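Long-range contacts in glutamate--tRNA ligase (Methanothermobacter thermautotrophicus, PDB 3AII), which probably attaches glutamate to tRNA by way of Glu-AMP at the expense of ATP and, as a non-discriminating enzyme, also charges tRNA(Gln): residues A[118-122]-A[368-373]; A[422-426]-A[461-465]. All blocks are in the same frame, centred on the assembly; numbering follows the deposited sequence. Where two conformers were deposited one is given.

Two contacts illustrate how one chain ties together distant parts of its sequence at two very different scales. From the N terminus, the chain enters contact 1 on helix 111-126, passes through most of the catalytic domain and returns on helix 365-375, closing a loop of about 245 residues rich in helix. It then leaves for the anticodon-binding region, where contact 2 closes a short loop of 34 residues with no helix, half of it strand, between 422-426 and 461-465. The loops follow one another in series, neither nesting nor crossing. Their centres lie about 44 Å apart, the nearest atoms about 25 Å: contact 1 joins two helices of the catalytic domain, contact 2 a strand and a turn of the anticodon-binding region.

Contact 1 (A[118-122]-A[368-373]); sequences ILNHE and IRKLMV
Ile118 enters helix 365-375 as a knob in a hole formed by Ile368, Arg369, Met372 and Val373, a knobs-into-holes contact with the axes of segments 118-122 and 368-373 crossing at -80°. Its CD1 does the deepest touching, 3.7 Å from Ile368 CG2 and equally near Met372 CG. CG2, turned anti to the backbone N, lies instead against the aliphatic start of Arg369 and the CB of Met372. Beside this apolar plug runs a charged clasp: in the conformer of Arg369 described here, one of two deposited, NH2 donates to Glu122 OE2 at 2.6 Å, the oxygen lying close to the guanidinium plane but met on its anti side. The carboxylate itself is twisted 64° from the guanidinium. In this conformer NH2 also meets the ring edge of His121, near its plane, 3.1 Å from His121 CD2. The bend of the arginine at chi3 (-65°) swings its end toward helix 111-126. With an alanine in place of this glutamate, NH2 would probably lose its acid mate and the guanidinium be freer to turn, with the Val373 CG2 methyl less covered. Helix 111-126 begins in the predicted HIGH motif of the class I Rossmann-fold catalytic domain, and the contact joins it to helix 365-375, late in that domain. In the second shell Arg125 pairs with Glu122 OE1, and Arg369 NH1 donates to the carbonyl O of Leu158.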
loop_
_atom_site.group_PDB
_atom_site.type_symbol
_atom_site.label_atom_id
_atom_site.label_comp_id
_atom_site.label_asym_id
_atom_site.label_seq_id
_atom_site.Cartn_x
_atom_site.Cartn_y
_atom_site.Cartn_z
ATOM N N ILE A 118 4.191 -8.348 -5.250
ATOM C CA ILE A 118 4.932 -9.409 -4.574
ATOM C C ILE A 118 4.732 -10.767 -5.254
ATOM O O ILE A 118 5.695 -11.479 -5.520
ATOM C CB ILE A 118 4.543 -9.481 -3.089
ATOM C CG1 ILE A 118 5.084 -8.252 -2.350
ATOM C CG2 ILE A 118 5.090 -10.764 -2.451
ATOM C CD1 ILE A 118 4.335 -7.922 -1.104
ATOM N N LEU A 119 3.486 -11.121 -5.549
ATOM C CA LEU A 119 3.222 -12.427 -6.137
ATOM C C LEU A 119 3.895 -12.561 -7.500
ATOM O O LEU A 119 4.533 -13.567 -7.797
ATOM C CB LEU A 119 1.714 -12.689 -6.236
ATOM C CG LEU A 119 1.035 -12.845 -4.878
ATOM C CD1 LEU A 119 -0.478 -12.923 -5.028
ATOM C CD2 LEU A 119 1.585 -14.072 -4.167
ATOM N N ASN A 120 3.772 -11.533 -8.328
ATOM C CA ASN A 120 4.384 -11.593 -9.640
ATOM C C ASN A 120 5.895 -11.634 -9.562
ATOM O O ASN A 120 6.556 -12.352 -10.320
ATOM C CB ASN A 120 3.900 -10.433 -10.505
ATOM C CG ASN A 120 2.539 -10.697 -11.083
ATOM O OD1 ASN A 120 2.403 -11.450 -12.046
ATOM N ND2 ASN A 120 1.515 -10.099 -10.493
ATOM N N HIS A 121 6.445 -10.876 -8.622
ATOM C CA HIS A 121 7.881 -10.906 -8.392
ATOM C C HIS A 121 8.334 -12.284 -7.891
ATOM O O HIS A 121 9.300 -12.843 -8.396
ATOM C CB HIS A 121 8.281 -9.803 -7.427
ATOM C CG HIS A 121 9.707 -9.877 -6.984
ATOM N ND1 HIS A 121 10.766 -9.812 -7.864
ATOM C CD2 HIS A 121 10.248 -10.006 -5.749
ATOM C CE1 HIS A 121 11.901 -9.899 -7.190
ATOM N NE2 HIS A 121 11.613 -10.019 -5.905
ATOM N N GLU A 122 7.608 -12.841 -6.922
ATOM C CA GLU A 122 7.915 -14.186 -6.426
ATOM C C GLU A 122 7.849 -15.280 -7.497
ATOM O O GLU A 122 8.669 -16.193 -7.497
ATOM C CB GLU A 122 7.016 -14.558 -5.237
ATOM C CG GLU A 122 7.230 -13.723 -3.977
ATOM C CD GLU A 122 8.546 -14.029 -3.268
ATOM O OE1 GLU A 122 9.096 -15.139 -3.439
ATOM O OE2 GLU A 122 9.033 -13.149 -2.531
ATOM N N ILE A 368 5.192 -7.326 4.937
ATOM C CA ILE A 368 4.235 -7.313 3.835
ATOM C C ILE A 368 4.483 -8.479 2.889
ATOM O O ILE A 368 3.543 -9.175 2.477
ATOM C CB ILE A 368 4.317 -5.992 3.053
ATOM C CG1 ILE A 368 4.000 -4.817 3.974
ATOM C CG2 ILE A 368 3.359 -6.013 1.875
ATOM C CD1 ILE A 368 2.701 -4.960 4.713
ATOM N N ARG A 369 5.747 -8.697 2.545
ATOM C CA ARG A 369 6.088 -9.791 1.647
ATOM C C ARG A 369 5.668 -11.122 2.255
ATOM O O ARG A 369 5.073 -11.953 1.576
ATOM C CB ARG A 369 7.582 -9.807 1.306
ATOM C CG ARG A 369 7.957 -10.917 0.326
ATOM C CD ARG A 369 9.417 -10.842 -0.101
ATOM N NE ARG A 369 9.724 -9.638 -0.869
ATOM C CZ ARG A 369 9.617 -9.533 -2.193
ATOM N NH1 ARG A 369 9.929 -8.396 -2.786
ATOM N NH2 ARG A 369 9.193 -10.560 -2.927
ATOM N N LYS A 370 5.955 -11.312 3.538
ATOM C CA LYS A 370 5.628 -12.576 4.195
ATOM C C LYS A 370 4.123 -12.830 4.213
ATOM O O LYS A 370 3.675 -13.950 3.966
ATOM C CB LYS A 370 6.206 -12.638 5.616
ATOM C CG LYS A 370 5.825 -13.912 6.353
ATOM C CD LYS A 370 6.704 -14.189 7.558
ATOM C CE LYS A 370 6.232 -15.454 8.277
ATOM N NZ LYS A 370 7.173 -15.910 9.337
ATOM N N LEU A 371 3.353 -11.783 4.483
ATOM C CA LEU A 371 1.897 -11.878 4.501
ATOM C C LEU A 371 1.386 -12.348 3.147
ATOM O O LEU A 371 0.652 -13.335 3.049
ATOM C CB LEU A 371 1.279 -10.521 4.822
ATOM C CG LEU A 371 -0.253 -10.506 4.745
ATOM C CD1 LEU A 371 -0.847 -11.419 5.809
ATOM C CD2 LEU A 371 -0.794 -9.097 4.882
ATOM N N MET A 372 1.787 -11.642 2.097
ATOM C CA MET A 372 1.296 -11.963 0.758
ATOM C C MET A 372 1.711 -13.345 0.281
ATOM O O MET A 372 0.951 -14.015 -0.421
ATOM C CB MET A 372 1.731 -10.899 -0.252
ATOM C CG MET A 372 1.226 -9.507 0.102
ATOM S SD MET A 372 -0.535 -9.497 0.477
ATOM C CE MET A 372 -0.848 -7.740 0.604
ATOM N N VAL A 373 2.914 -13.763 0.639
ATOM C CA VAL A 373 3.400 -15.082 0.253
ATOM C C VAL A 373 2.596 -16.183 0.938
ATOM O O VAL A 373 2.207 -17.160 0.300
ATOM C CB VAL A 373 4.893 -15.258 0.575
ATOM C CG1 VAL A 373 5.290 -16.725 0.490
ATOM C CG2 VAL A 373 5.741 -14.415 -0.383
#

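Contact 2 (A[422-426]-A[461-465]); sequences VRVER and IDAVN
Val424 pushes its isopropyl group against the turn at 461-463, and there the packing is close: CG1, anti to the backbone N, comes within 3.4 Å of Asp462 O and 3.6 Å of Asp462 CB, while CG2 meets the methyl of Ala463 at 3.7 Å. Trp493 lies against both Val424 and Ala463, and its NE1 is hydrogen-bonded to Ile461 O. Two residues on, on the same side of the strand, Arg426 reaches across with its chain extended from CG to NE. Its NH2 donates to Asp462 OD2 at 2.9 Å (159° at the hydrogen). The oxygen lies in the guanidinium plane but is approached from well above the carboxylate, 48° out of that plane. Ile461 CG2 sits over one guanidinium face, displaced to its NH2 corner, 3.3 Å from Arg426 NH2, so a charge partner at the edge and a methyl over the face together limit its rotation. NH1 of the same guanidinium forms a salt bridge with Glu532, a second acidic partner that probably offsets the nearby charge of Arg403.

The contact is looser toward Val422, whose CG2 only grazes Val464 CG1 at 4.1 Å. Arg423 and Glu425 start away from the turn, on the exposed side of the strand, and pair with each other, NH1 to OE2.

Hence the hairpin of strands 422-427 and 437-442 leans on the turn of another hairpin, 456-460 to 464-469, where Ala463 and Val464 opposite Leu460 form a classic beta bulge, within the beta-barrel anticodon-binding region of GlnRS-like synthetases.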
loop_
_atom_site.group_PDB
_atom_site.type_symbol
_atom_site.label_atom_id
_atom_site.label_comp_id
_atom_site.label_asym_id
_atom_site.label_seq_id
_atom_site.Cartn_x
_atom_site.Cartn_y
_atom_site.Cartn_z
ATOM N N VAL A 422 18.556 6.093 43.758
ATOM C CA VAL A 422 18.638 4.725 43.287
ATOM C C VAL A 422 19.058 4.755 41.827
ATOM O O VAL A 422 18.419 5.411 41.013
ATOM C CB VAL A 422 17.268 4.041 43.365
ATOM C CG1 VAL A 422 17.342 2.625 42.825
ATOM C CG2 VAL A 422 16.752 4.057 44.818
ATOM N N ARG A 423 20.141 4.057 41.509
ATOM C CA ARG A 423 20.602 3.947 40.135
ATOM C C ARG A 423 20.081 2.651 39.547
ATOM O O ARG A 423 20.324 1.564 40.077
ATOM C CB ARG A 423 22.135 4.013 40.077
ATOM C CG ARG A 423 22.693 3.974 38.652
ATOM C CD ARG A 423 24.224 4.036 38.674
ATOM N NE ARG A 423 24.771 2.745 39.062
ATOM C CZ ARG A 423 24.901 1.712 38.239
ATOM N NH1 ARG A 423 24.551 1.820 36.957
ATOM N NH2 ARG A 423 25.395 0.566 38.701
ATOM N N VAL A 424 19.327 2.783 38.465
ATOM C CA VAL A 424 18.650 1.664 37.843
ATOM C C VAL A 424 19.327 1.324 36.510
ATOM O O VAL A 424 19.611 2.224 35.731
ATOM C CB VAL A 424 17.180 2.037 37.570
ATOM C CG1 VAL A 424 16.459 0.890 36.883
ATOM C CG2 VAL A 424 16.474 2.433 38.876
ATOM N N GLU A 425 19.596 0.042 36.249
ATOM C CA GLU A 425 20.016 -0.378 34.905
ATOM C C GLU A 425 18.988 -1.286 34.257
ATOM O O GLU A 425 18.480 -2.222 34.884
ATOM C CB GLU A 425 21.377 -1.103 34.895
ATOM C CG GLU A 425 22.572 -0.224 35.200
ATOM C CD GLU A 425 23.904 -0.767 34.639
ATOM O OE1 GLU A 425 23.931 -1.827 33.972
ATOM O OE2 GLU A 425 24.944 -0.114 34.869
ATOM N N ARG A 426 18.722 -1.038 32.980
ATOM C CA ARG A 426 17.788 -1.852 32.228
ATOM C C ARG A 426 18.296 -2.008 30.793
ATOM O O ARG A 426 18.646 -1.018 30.143
ATOM C CB ARG A 426 16.392 -1.219 32.254
ATOM C CG ARG A 426 15.340 -1.994 31.451
ATOM C CD ARG A 426 13.925 -1.496 31.799
ATOM N NE ARG A 426 12.885 -2.258 31.108
ATOM C CZ ARG A 426 12.396 -3.425 31.522
ATOM N NH1 ARG A 426 11.447 -4.034 30.819
ATOM N NH2 ARG A 426 12.856 -3.991 32.627
ATOM N N ILE A 461 9.315 0.190 37.143
ATOM C CA ILE A 461 10.071 -0.945 36.603
ATOM C C ILE A 461 11.558 -0.892 36.949
ATOM O O ILE A 461 12.212 0.119 36.724
ATOM C CB ILE A 461 9.870 -1.081 35.091
ATOM C CG1 ILE A 461 8.424 -1.505 34.798
ATOM C CG2 ILE A 461 10.895 -2.074 34.483
ATOM C CD1 ILE A 461 8.043 -1.399 33.334
ATOM N N ASP A 462 12.068 -1.986 37.520
ATOM C CA ASP A 462 13.477 -2.099 37.907
ATOM C C ASP A 462 13.955 -1.135 39.002
ATOM O O ASP A 462 15.152 -1.078 39.299
ATOM C CB ASP A 462 14.381 -1.983 36.668
ATOM C CG ASP A 462 14.333 -3.229 35.800
ATOM O OD1 ASP A 462 13.887 -4.283 36.300
ATOM O OD2 ASP A 462 14.743 -3.164 34.622
ATOM N N ALA A 463 13.032 -0.412 39.644
ATOM C CA ALA A 463 13.427 0.670 40.535
ATOM C C ALA A 463 12.943 0.503 41.977
ATOM O O ALA A 463 13.675 -0.009 42.823
ATOM C CB ALA A 463 12.968 2.016 39.953
ATOM N N VAL A 464 11.718 0.936 42.255
ATOM C CA VAL A 464 11.211 0.929 43.633
ATOM C C VAL A 464 9.726 0.651 43.630
ATOM O O VAL A 464 9.071 0.764 42.601
ATOM C CB VAL A 464 11.427 2.285 44.348
ATOM C CG1 VAL A 464 12.911 2.548 44.578
ATOM C CG2 VAL A 464 10.771 3.419 43.556
ATOM N N ASN A 465 9.182 0.306 44.792
ATOM C CA ASN A 465 7.745 0.095 44.924
ATOM C C ASN A 465 7.155 1.280 45.677
ATOM O O ASN A 465 7.733 1.740 46.654
ATOM C CB ASN A 465 7.475 -1.197 45.701
ATOM C CG ASN A 465 8.274 -2.368 45.162
ATOM O OD1 ASN A 465 8.355 -2.563 43.953
ATOM N ND2 ASN A 465 8.880 -3.147 46.059
#